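Local structure of hydrolase, haloacid dehalogenase-like family (Streptococcus pneumoniae, 2FI1) at residues 152-161 / 173-184; 4-13 / 94-104. The protein probably acts as a hydrolase of the haloacid dehalogenase-like family, with a metal ion, here calcium, bound at the site where its parallel sheet ends. All blocks are in the same frame, centred on the assembly; numbering follows the deposited sequence.

Contact 1 (152-161 / 173-184); sequences ISSGLVIGDR and LDTHLFTSIVNL. With CA (calcium ion), chain B.
Val157 and Leu173 meet at about a right angle, with Val157 CG2 lodged 3.6 Å from Leu173 CD1. This methyl lies anti to its own carbonyl carbon, which turns it back toward Leu173. Ile152 CG2 touches the other branch of Leu173, CD2. The bare backbone of Gly155 passes close to this leucine, its O 4.1 Å from Leu173 CB. Leu156 and Ile158 point to the opposite face of the sheet. Leu156 CD1 folds over the neighbouring strand and rests 3.6 Å from Thr175 C. Ile158 CG2 fills the hollow between Phe178 CB, at 4.0 Å, Leu184 CD2 and the edge of the His176 ring. Leu184 CD1 sits over the centre of that ring, 3.7 Å above its plane. The two strands, 155-159 and 174-177, run parallel and are joined through helix 162-170 as a beta-alpha-beta unit of the Rossmann-like HAD fold. Their backbones are bonded from Val157 N to Asp174 O (2.9 Å) through to Phe178 N and Gly159 O. At the start, Asp174 N bonds only weakly to Gly155 O, and a water bridges the two. Just past strand 155-159, Asp160 O is met by Leu177 CD1 at 3.6 Å. Asp160 OD1 binds the calcium ion at 2.4 Å.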
loop_
_atom_site.group_PDB
_atom_site.type_symbol
_atom_site.label_atom_id
_atom_site.label_comp_id
_atom_site.label_asym_id
_atom_site.label_seq_id
_atom_site.Cartn_x
_atom_site.Cartn_y
_atom_site.Cartn_z
ATOM N N ILE A 152 22.287 -3.761 -2.812
ATOM C CA ILE A 152 21.757 -2.418 -2.687
ATOM C C ILE A 152 22.674 -1.561 -1.814
ATOM O O ILE A 152 22.807 -1.811 -0.611
ATOM C CB ILE A 152 20.318 -2.454 -2.071
ATOM C CG1 ILE A 152 19.374 -3.260 -2.970
ATOM C CG2 ILE A 152 19.795 -1.045 -1.856
ATOM C CD1 ILE A 152 17.955 -3.395 -2.432
ATOM N N SER A 153 23.280 -0.538 -2.419
ATOM C CA SER A 153 24.131 0.425 -1.702
ATOM C C SER A 153 23.489 1.795 -1.501
ATOM O O SER A 153 23.942 2.582 -0.665
ATOM C CB SER A 153 25.430 0.631 -2.477
ATOM O OG SER A 153 25.141 1.086 -3.788
ATOM N N SER A 154 22.463 2.103 -2.290
ATOM C CA SER A 154 21.791 3.395 -2.230
ATOM C C SER A 154 20.299 3.139 -2.321
ATOM O O SER A 154 19.709 3.226 -3.400
ATOM C CB SER A 154 22.254 4.286 -3.382
ATOM O OG SER A 154 21.593 5.529 -3.352
ATOM N N GLY A 155 19.701 2.815 -1.181
ATOM C CA GLY A 155 18.308 2.376 -1.143
ATOM C C GLY A 155 17.442 3.236 -0.251
ATOM O O GLY A 155 17.880 3.719 0.796
ATOM N N LEU A 156 16.199 3.419 -0.685
ATOM C CA LEU A 156 15.185 4.121 0.093
ATOM C C LEU A 156 13.988 3.192 0.306
ATOM O O LEU A 156 13.474 2.598 -0.642
ATOM C CB LEU A 156 14.736 5.387 -0.638
ATOM C CG LEU A 156 13.694 6.254 0.082
ATOM C CD1 LEU A 156 14.238 6.844 1.370
ATOM C CD2 LEU A 156 13.176 7.353 -0.831
ATOM N N VAL A 157 13.560 3.072 1.556
ATOM C CA VAL A 157 12.397 2.278 1.930
ATOM C C VAL A 157 11.234 3.236 2.146
ATOM O O VAL A 157 11.329 4.143 2.974
ATOM C CB VAL A 157 12.677 1.485 3.221
ATOM C CG1 VAL A 157 11.436 0.765 3.711
ATOM C CG2 VAL A 157 13.800 0.498 2.985
ATOM N N ILE A 158 10.144 3.047 1.406
ATOM C CA ILE A 158 8.999 3.942 1.454
ATOM C C ILE A 158 7.777 3.177 1.955
ATOM O O ILE A 158 7.390 2.171 1.367
ATOM C CB ILE A 158 8.673 4.530 0.063
ATOM C CG1 ILE A 158 9.916 5.179 -0.564
ATOM C CG2 ILE A 158 7.548 5.537 0.185
ATOM C CD1 ILE A 158 10.630 4.285 -1.543
ATOM N N GLY A 159 7.173 3.641 3.040
ATOM C CA GLY A 159 5.959 3.016 3.543
ATOM C C GLY A 159 5.193 3.979 4.411
ATOM O O GLY A 159 5.723 4.994 4.850
ATOM N N ASP A 160 3.934 3.653 4.676
ATOM C CA ASP A 160 3.068 4.573 5.405
ATOM C C ASP A 160 3.011 4.316 6.906
ATOM O O ASP A 160 2.422 5.120 7.625
ATOM C CB ASP A 160 1.645 4.583 4.820
ATOM C CG ASP A 160 0.908 3.268 5.006
ATOM O OD1 ASP A 160 1.537 2.198 4.912
ATOM O OD2 ASP A 160 -0.326 3.305 5.235
ATOM N N ARG A 161 3.602 3.229 7.374
ATOM C CA ARG A 161 3.477 2.843 8.781
ATOM C C ARG A 161 4.806 2.793 9.521
ATOM O O ARG A 161 5.854 2.548 8.931
ATOM C CB ARG A 161 2.809 1.470 8.887
ATOM C CG ARG A 161 1.344 1.456 8.579
ATOM C CD ARG A 161 0.779 0.059 8.723
ATOM N NE ARG A 161 0.996 -0.487 10.060
ATOM C CZ ARG A 161 0.808 -1.760 10.392
ATOM N NH1 ARG A 161 0.385 -2.635 9.491
ATOM N NH2 ARG A 161 1.037 -2.164 11.630
ATOM N N LEU A 173 18.933 0.978 5.765
ATOM C CA LEU A 173 18.512 1.768 4.621
ATOM C C LEU A 173 17.849 3.057 5.079
ATOM O O LEU A 173 17.255 3.118 6.148
ATOM C CB LEU A 173 17.541 0.958 3.755
ATOM C CG LEU A 173 18.085 -0.379 3.251
ATOM C CD1 LEU A 173 16.968 -1.251 2.712
ATOM C CD2 LEU A 173 19.154 -0.137 2.198
ATOM N N ASP A 174 17.943 4.091 4.250
ATOM C CA ASP A 174 17.178 5.301 4.494
ATOM C C ASP A 174 15.694 5.006 4.314
ATOM O O ASP A 174 15.312 4.061 3.613
ATOM C CB ASP A 174 17.607 6.423 3.552
ATOM C CG ASP A 174 18.941 7.046 3.939
ATOM O OD1 ASP A 174 19.582 6.595 4.917
ATOM O OD2 ASP A 174 19.337 8.006 3.247
ATOM N N THR A 175 14.870 5.826 4.951
ATOM C CA THR A 175 13.429 5.628 4.935
ATOM C C THR A 175 12.659 6.908 4.607
ATOM O O THR A 175 13.163 8.021 4.792
ATOM C CB THR A 175 12.928 5.066 6.280
ATOM O OG1 THR A 175 13.135 6.030 7.317
ATOM C CG2 THR A 175 13.635 3.775 6.633
ATOM N N HIS A 176 11.430 6.725 4.137
ATOM C CA HIS A 176 10.503 7.815 3.938
ATOM C C HIS A 176 9.131 7.381 4.423
ATOM O O HIS A 176 8.598 6.380 3.975
ATOM C CB HIS A 176 10.425 8.205 2.460
ATOM C CG HIS A 176 9.468 9.323 2.191
ATOM N ND1 HIS A 176 9.800 10.643 2.402
ATOM C CD2 HIS A 176 8.178 9.319 1.778
ATOM C CE1 HIS A 176 8.759 11.404 2.108
ATOM N NE2 HIS A 176 7.761 10.627 1.729
ATOM N N LEU A 177 8.581 8.138 5.369
ATOM C CA LEU A 177 7.244 7.904 5.874
ATOM C C LEU A 177 6.263 8.569 4.924
ATOM O O LEU A 177 6.095 9.792 4.921
ATOM C CB LEU A 177 7.116 8.471 7.288
ATOM C CG LEU A 177 5.778 8.284 7.998
ATOM C CD1 LEU A 177 5.510 6.833 8.246
ATOM C CD2 LEU A 177 5.805 9.074 9.308
ATOM N N PHE A 178 5.635 7.749 4.091
ATOM C CA PHE A 178 4.812 8.250 3.004
ATOM C C PHE A 178 3.551 8.937 3.477
ATOM O O PHE A 178 2.795 8.366 4.269
ATOM C CB PHE A 178 4.405 7.083 2.109
ATOM C CG PHE A 178 3.566 7.495 0.940
ATOM C CD1 PHE A 178 4.166 7.983 -0.210
ATOM C CD2 PHE A 178 2.184 7.428 1.001
ATOM C CE1 PHE A 178 3.389 8.368 -1.287
ATOM C CE2 PHE A 178 1.413 7.816 -0.073
ATOM C CZ PHE A 178 2.021 8.281 -1.207
ATOM N N THR A 179 3.324 10.145 2.965
ATOM C CA THR A 179 2.060 10.845 3.157
ATOM C C THR A 179 1.383 11.203 1.832
ATOM O O THR A 179 0.166 11.146 1.727
ATOM C CB THR A 179 2.230 12.095 4.024
ATOM O OG1 THR A 179 3.256 12.933 3.481
ATOM C CG2 THR A 179 2.613 11.709 5.451
ATOM N N SER A 180 2.162 11.577 0.817
ATOM C CA SER A 180 1.621 11.828 -0.523
ATOM C C SER A 180 2.692 11.698 -1.588
ATOM O O SER A 180 3.876 11.836 -1.316
ATOM C CB SER A 180 0.984 13.216 -0.633
ATOM O OG SER A 180 1.948 14.250 -0.567
ATOM N N ILE A 181 2.263 11.455 -2.816
ATOM C CA ILE A 181 3.194 11.391 -3.924
ATOM C C ILE A 181 3.878 12.745 -4.157
ATOM O O ILE A 181 5.084 12.796 -4.380
ATOM C CB ILE A 181 2.471 10.892 -5.207
ATOM C CG1 ILE A 181 2.060 9.411 -5.053
ATOM C CG2 ILE A 181 3.349 11.082 -6.436
ATOM C CD1 ILE A 181 3.199 8.430 -5.055
ATOM N N VAL A 182 3.117 13.830 -4.081
ATOM C CA VAL A 182 3.685 15.167 -4.249
ATOM C C VAL A 182 4.805 15.411 -3.233
ATOM O O VAL A 182 5.863 15.934 -3.575
ATOM C CB VAL A 182 2.596 16.290 -4.146
ATOM C CG1 VAL A 182 3.221 17.681 -3.966
ATOM C CG2 VAL A 182 1.684 16.272 -5.371
ATOM N N ASN A 183 4.582 15.017 -1.981
ATOM C CA ASN A 183 5.600 15.244 -0.970
ATOM C C ASN A 183 6.848 14.395 -1.177
ATOM O O ASN A 183 7.962 14.855 -0.929
ATOM C CB ASN A 183 5.055 15.010 0.428
ATOM C CG ASN A 183 6.003 15.494 1.485
ATOM O OD1 ASN A 183 6.392 16.667 1.496
ATOM N ND2 ASN A 183 6.412 14.592 2.367
ATOM N N LEU A 184 6.668 13.150 -1.615
ATOM C CA LEU A 184 7.808 12.303 -1.926
ATOM C C LEU A 184 8.606 12.895 -3.091
ATOM O O LEU A 184 9.829 12.937 -3.047
ATOM C CB LEU A 184 7.346 10.883 -2.238
ATOM C CG LEU A 184 8.444 9.879 -2.613
ATOM C CD1 LEU A 184 9.555 9.854 -1.606
ATOM C CD2 LEU A 184 7.824 8.504 -2.761
HETATM CA CA CA B . 1.160 0.002 4.118
HETATM O O HOH W 1 19.926 4.335 2.340
HETATM O O HOH W 2 1.924 7.751 6.802
HETATM O O HOH W 3 -0.866 0.565 5.269
HETATM O O HOH W 4 2.584 -0.655 5.909
HETATM O O HOH W 5 0.405 -2.188 3.897
#

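Contact 2 (4-13 / 94-104); sequences MKYHDYIWDL and ISNQGGRHFLV. With CA (calcium ion), chain B.
Strands 8-11 and 100-104 run parallel, their axes 22° apart, and backbone hydrogen bonds join them from Arg100 N and His7 O to Val104 N and Trp11 O. Asp8 and Arg100 lie side by side in a salt bridge. Arg100 NE meets Asp8 OD1 at 2.8 Å and NH2 meets OD2 at 3.0 Å, both on the syn side. The oxygens lie near the guanidinium plane, but the carboxylate is turned 39° from it. Arg100 NH2 also bonds to Tyr150 O. On the other face, Ile94 CD1 sits over the centre of the Tyr9 ring in a CH-pi contact, 3.9 Å from the centroid. This isoleucine is in the last turn of helix 87-96, which closes in a Schellman motif at Gly98 and leads into strand 100-104 of the Rossmann-like HAD sheet. Trp11 NE1 donates to His101 ND1 at 3.0 Å, tilted 25° from the imidazole plane. His101 NE2 bonds to Leu91 O, so both ring nitrogens are held. Leu103 CD1 reaches Trp11 O at 3.4 Å. Asp12, toward the C-terminal side of this strand pair, binds the calcium ion through both oxygens, OD2 at 2.4 Å and OD1 at 2.8 Å; Thr16 also bonds to OD2.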
loop_
_atom_site.group_PDB
_atom_site.type_symbol
_atom_site.label_atom_id
_atom_site.label_comp_id
_atom_site.label_asym_id
_atom_site.label_seq_id
_atom_site.Cartn_x
_atom_site.Cartn_y
_atom_site.Cartn_z
ATOM N N MET A 4 20.387 12.604 -8.405
ATOM C CA MET A 4 19.496 11.430 -8.136
ATOM C C MET A 4 19.952 10.721 -6.861
ATOM O O MET A 4 20.922 9.963 -6.883
ATOM C CB MET A 4 19.545 10.467 -9.314
ATOM C CG MET A 4 18.473 9.424 -9.278
ATOM S SD MET A 4 16.797 10.014 -9.567
ATOM C CE MET A 4 16.087 8.393 -9.361
ATOM N N LYS A 5 19.225 10.942 -5.770
ATOM C CA LYS A 5 19.713 10.615 -4.422
ATOM C C LYS A 5 19.811 9.105 -4.141
ATOM O O LYS A 5 20.745 8.652 -3.477
ATOM C CB LYS A 5 18.832 11.303 -3.366
ATOM C CG LYS A 5 18.799 12.845 -3.474
ATOM C CD LYS A 5 17.540 13.456 -2.851
ATOM C CE LYS A 5 17.420 14.949 -3.146
ATOM N NZ LYS A 5 18.467 15.772 -2.453
ATOM N N TYR A 6 18.857 8.335 -4.655
ATOM C CA TYR A 6 18.796 6.898 -4.394
ATOM C C TYR A 6 18.686 6.130 -5.692
ATOM O O TYR A 6 18.059 6.604 -6.630
ATOM C CB TYR A 6 17.580 6.580 -3.525
ATOM C CG TYR A 6 17.602 7.262 -2.190
ATOM C CD1 TYR A 6 18.404 6.787 -1.165
ATOM C CD2 TYR A 6 16.833 8.393 -1.953
ATOM C CE1 TYR A 6 18.437 7.417 0.070
ATOM C CE2 TYR A 6 16.855 9.027 -0.730
ATOM C CZ TYR A 6 17.654 8.539 0.279
ATOM O OH TYR A 6 17.655 9.179 1.504
ATOM N N HIS A 7 19.267 4.932 -5.725
ATOM C CA HIS A 7 19.193 4.051 -6.894
ATOM C C HIS A 7 18.019 3.080 -6.793
ATOM O O HIS A 7 17.348 2.808 -7.788
ATOM C CB HIS A 7 20.491 3.250 -7.070
ATOM C CG HIS A 7 20.494 2.360 -8.277
ATOM N ND1 HIS A 7 20.662 2.839 -9.560
ATOM C CD2 HIS A 7 20.341 1.020 -8.397
ATOM C CE1 HIS A 7 20.632 1.829 -10.413
ATOM N NE2 HIS A 7 20.426 0.715 -9.734
ATOM N N ASP A 8 17.798 2.565 -5.587
ATOM C CA ASP A 8 16.846 1.491 -5.333
ATOM C C ASP A 8 15.753 1.944 -4.377
ATOM O O ASP A 8 16.015 2.645 -3.402
ATOM C CB ASP A 8 17.588 0.286 -4.767
ATOM C CG ASP A 8 18.528 -0.329 -5.771
ATOM O OD1 ASP A 8 18.130 -0.403 -6.952
ATOM O OD2 ASP A 8 19.651 -0.733 -5.396
ATOM N N TYR A 9 14.530 1.533 -4.680
ATOM C CA TYR A 9 13.340 1.981 -3.990
ATOM C C TYR A 9 12.568 0.737 -3.573
ATOM O O TYR A 9 12.161 -0.045 -4.428
ATOM C CB TYR A 9 12.507 2.882 -4.923
ATOM C CG TYR A 9 13.240 4.160 -5.266
ATOM C CD1 TYR A 9 13.006 5.325 -4.559
ATOM C CD2 TYR A 9 14.223 4.183 -6.252
ATOM C CE1 TYR A 9 13.684 6.487 -4.837
ATOM C CE2 TYR A 9 14.923 5.348 -6.529
ATOM C CZ TYR A 9 14.642 6.494 -5.818
ATOM O OH TYR A 9 15.351 7.665 -6.084
ATOM N N ILE A 10 12.425 0.535 -2.267
ATOM C CA ILE A 10 11.703 -0.609 -1.747
ATOM C C ILE A 10 10.362 -0.101 -1.232
ATOM O O ILE A 10 10.300 0.605 -0.221
ATOM C CB ILE A 10 12.474 -1.330 -0.633
ATOM C CG1 ILE A 10 13.842 -1.805 -1.135
ATOM C CG2 ILE A 10 11.653 -2.530 -0.151
ATOM C CD1 ILE A 10 14.683 -2.475 -0.062
ATOM N N TRP A 11 9.305 -0.484 -1.930
ATOM C CA TRP A 11 7.975 0.050 -1.723
ATOM C C TRP A 11 7.086 -0.854 -0.893
ATOM O O TRP A 11 7.274 -2.071 -0.831
ATOM C CB TRP A 11 7.280 0.245 -3.070
ATOM C CG TRP A 11 7.940 1.230 -3.990
ATOM C CD1 TRP A 11 8.823 0.952 -4.991
ATOM C CD2 TRP A 11 7.722 2.641 -4.021
ATOM N NE1 TRP A 11 9.179 2.103 -5.633
ATOM C CE2 TRP A 11 8.530 3.157 -5.053
ATOM C CE3 TRP A 11 6.936 3.522 -3.271
ATOM C CZ2 TRP A 11 8.560 4.516 -5.374
ATOM C CZ3 TRP A 11 6.979 4.879 -3.585
ATOM C CH2 TRP A 11 7.788 5.356 -4.627
ATOM N N ASP A 12 6.118 -0.193 -0.296
ATOM C CA ASP A 12 4.963 -0.756 0.376
ATOM C C ASP A 12 3.775 -0.576 -0.580
ATOM O O ASP A 12 3.729 0.395 -1.327
ATOM C CB ASP A 12 4.812 0.028 1.688
ATOM C CG ASP A 12 3.494 -0.164 2.392
ATOM O OD1 ASP A 12 3.104 -1.307 2.673
ATOM O OD2 ASP A 12 2.916 0.885 2.773
ATOM N N LEU A 13 2.823 -1.506 -0.572
ATOM C CA LEU A 13 1.683 -1.443 -1.473
ATOM C C LEU A 13 0.548 -0.637 -0.833
ATOM O O LEU A 13 0.376 0.528 -1.129
ATOM C CB LEU A 13 1.232 -2.854 -1.871
ATOM C CG LEU A 13 0.092 -2.937 -2.895
ATOM C CD1 LEU A 13 0.475 -2.269 -4.219
ATOM C CD2 LEU A 13 -0.294 -4.391 -3.116
ATOM N N ILE A 94 11.516 7.684 -11.951
ATOM C CA ILE A 94 12.619 6.996 -11.290
ATOM C C ILE A 94 13.285 5.967 -12.210
ATOM O O ILE A 94 14.522 5.885 -12.287
ATOM C CB ILE A 94 12.130 6.327 -9.971
ATOM C CG1 ILE A 94 11.841 7.403 -8.916
ATOM C CG2 ILE A 94 13.133 5.322 -9.451
ATOM C CD1 ILE A 94 11.068 6.881 -7.712
ATOM N N SER A 95 12.472 5.163 -12.886
ATOM C CA SER A 95 13.010 4.158 -13.796
ATOM C C SER A 95 13.790 4.800 -14.946
ATOM O O SER A 95 14.780 4.241 -15.411
ATOM C CB SER A 95 11.893 3.273 -14.333
ATOM O OG SER A 95 11.341 2.502 -13.274
ATOM N N ASN A 96 13.354 5.984 -15.373
ATOM C CA ASN A 96 14.075 6.716 -16.420
ATOM C C ASN A 96 15.469 7.156 -16.010
ATOM O O ASN A 96 16.313 7.403 -16.877
ATOM C CB ASN A 96 13.271 7.930 -16.873
ATOM C CG ASN A 96 12.192 7.569 -17.842
ATOM O OD1 ASN A 96 12.207 6.479 -18.422
ATOM N ND2 ASN A 96 11.252 8.480 -18.048
ATOM N N GLN A 97 15.734 7.252 -14.712
ATOM C CA GLN A 97 17.084 7.552 -14.213
ATOM C C GLN A 97 17.877 6.306 -13.836
ATOM O O GLN A 97 18.903 6.401 -13.168
ATOM C CB GLN A 97 17.000 8.493 -13.016
ATOM C CG GLN A 97 16.425 9.849 -13.366
ATOM C CD GLN A 97 17.233 10.557 -14.430
ATOM O OE1 GLN A 97 18.471 10.565 -14.380
ATOM N NE2 GLN A 97 16.546 11.144 -15.400
ATOM N N GLY A 98 17.405 5.140 -14.262
ATOM C CA GLY A 98 18.097 3.892 -13.984
ATOM C C GLY A 98 17.766 3.299 -12.624
ATOM O O GLY A 98 18.394 2.326 -12.200
ATOM N N GLY A 99 16.776 3.860 -11.939
ATOM C CA GLY A 99 16.378 3.332 -10.642
ATOM C C GLY A 99 15.706 1.985 -10.764
ATOM O O GLY A 99 15.194 1.628 -11.825
ATOM N N ARG A 100 15.747 1.228 -9.673
ATOM C CA ARG A 100 15.051 -0.051 -9.574
ATOM C C ARG A 100 14.016 0.035 -8.470
ATOM O O ARG A 100 14.222 0.719 -7.462
ATOM C CB ARG A 100 15.995 -1.214 -9.248
ATOM C CG ARG A 100 17.068 -1.457 -10.298
ATOM C CD ARG A 100 17.916 -2.654 -9.963
ATOM N NE ARG A 100 18.683 -2.454 -8.741
ATOM C CZ ARG A 100 19.556 -3.334 -8.252
ATOM N NH1 ARG A 100 19.782 -4.478 -8.876
ATOM N NH2 ARG A 100 20.203 -3.061 -7.133
ATOM N N HIS A 101 12.918 -0.693 -8.672
ATOM C CA HIS A 101 11.812 -0.761 -7.746
ATOM C C HIS A 101 11.657 -2.180 -7.247
ATOM O O HIS A 101 11.731 -3.128 -8.016
ATOM C CB HIS A 101 10.504 -0.368 -8.425
ATOM C CG HIS A 101 10.511 0.993 -9.034
ATOM N ND1 HIS A 101 10.478 2.148 -8.284
ATOM C CD2 HIS A 101 10.535 1.380 -10.332
ATOM C CE1 HIS A 101 10.488 3.192 -9.095
ATOM N NE2 HIS A 101 10.519 2.754 -10.339
ATOM N N PHE A 102 11.402 -2.299 -5.951
ATOM C CA PHE A 102 11.098 -3.565 -5.299
ATOM C C PHE A 102 9.841 -3.367 -4.486
ATOM O O PHE A 102 9.494 -2.243 -4.128
ATOM C CB PHE A 102 12.250 -4.009 -4.395
ATOM C CG PHE A 102 13.551 -4.116 -5.120
ATOM C CD1 PHE A 102 13.927 -5.297 -5.725
ATOM C CD2 PHE A 102 14.382 -3.015 -5.238
ATOM C CE1 PHE A 102 15.127 -5.376 -6.411
ATOM C CE2 PHE A 102 15.568 -3.100 -5.927
ATOM C CZ PHE A 102 15.937 -4.269 -6.509
ATOM N N LEU A 103 9.149 -4.458 -4.181
ATOM C CA LEU A 103 7.945 -4.377 -3.355
ATOM C C LEU A 103 8.011 -5.446 -2.288
ATOM O O LEU A 103 8.351 -6.589 -2.597
ATOM C CB LEU A 103 6.688 -4.567 -4.203
ATOM C CG LEU A 103 5.305 -4.335 -3.588
ATOM C CD1 LEU A 103 5.075 -2.905 -3.279
ATOM C CD2 LEU A 103 4.251 -4.804 -4.573
ATOM N N VAL A 104 7.720 -5.070 -1.041
ATOM C CA VAL A 104 7.604 -6.042 0.050
ATOM C C VAL A 104 6.197 -5.966 0.612
ATOM O O VAL A 104 5.739 -4.895 1.020
ATOM C CB VAL A 104 8.638 -5.797 1.156
ATOM C CG1 VAL A 104 8.393 -6.728 2.348
ATOM C CG2 VAL A 104 10.034 -6.010 0.622
HETATM CA CA CA B . 1.160 0.002 4.118
HETATM O O HOH W 6 20.247 5.385 -10.539
HETATM O O HOH W 7 3.251 -3.735 1.152
HETATM O O HOH W 8 3.511 -4.590 3.647
HETATM O O HOH W 3 -0.866 0.565 5.269
HETATM O O HOH W 4 2.584 -0.655 5.909
HETATM O O HOH W 5 0.405 -2.188 3.897
#

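In the fold
The centres of contacts 1 and 2 lie about 10 Å apart in one five-stranded parallel sheet. Strands 8-11 and 155-159 are neighbours there, so strand 100-104 lies on one side of the pair and strand 174-177 on the other. Along the chain, both segments of contact 2 come before those of contact 1. Leu156 O and Ile10 N tie the two contacts through the backbone, and Tyr6 OH bonds to Asp174 OD2. Both contacts lead to the same calcium ion. Asp12 and Asp160 stand at the C-terminal side of the two central strands; Gly14 O and three waters also bind the ion. This placing is consistent with the HAD active site.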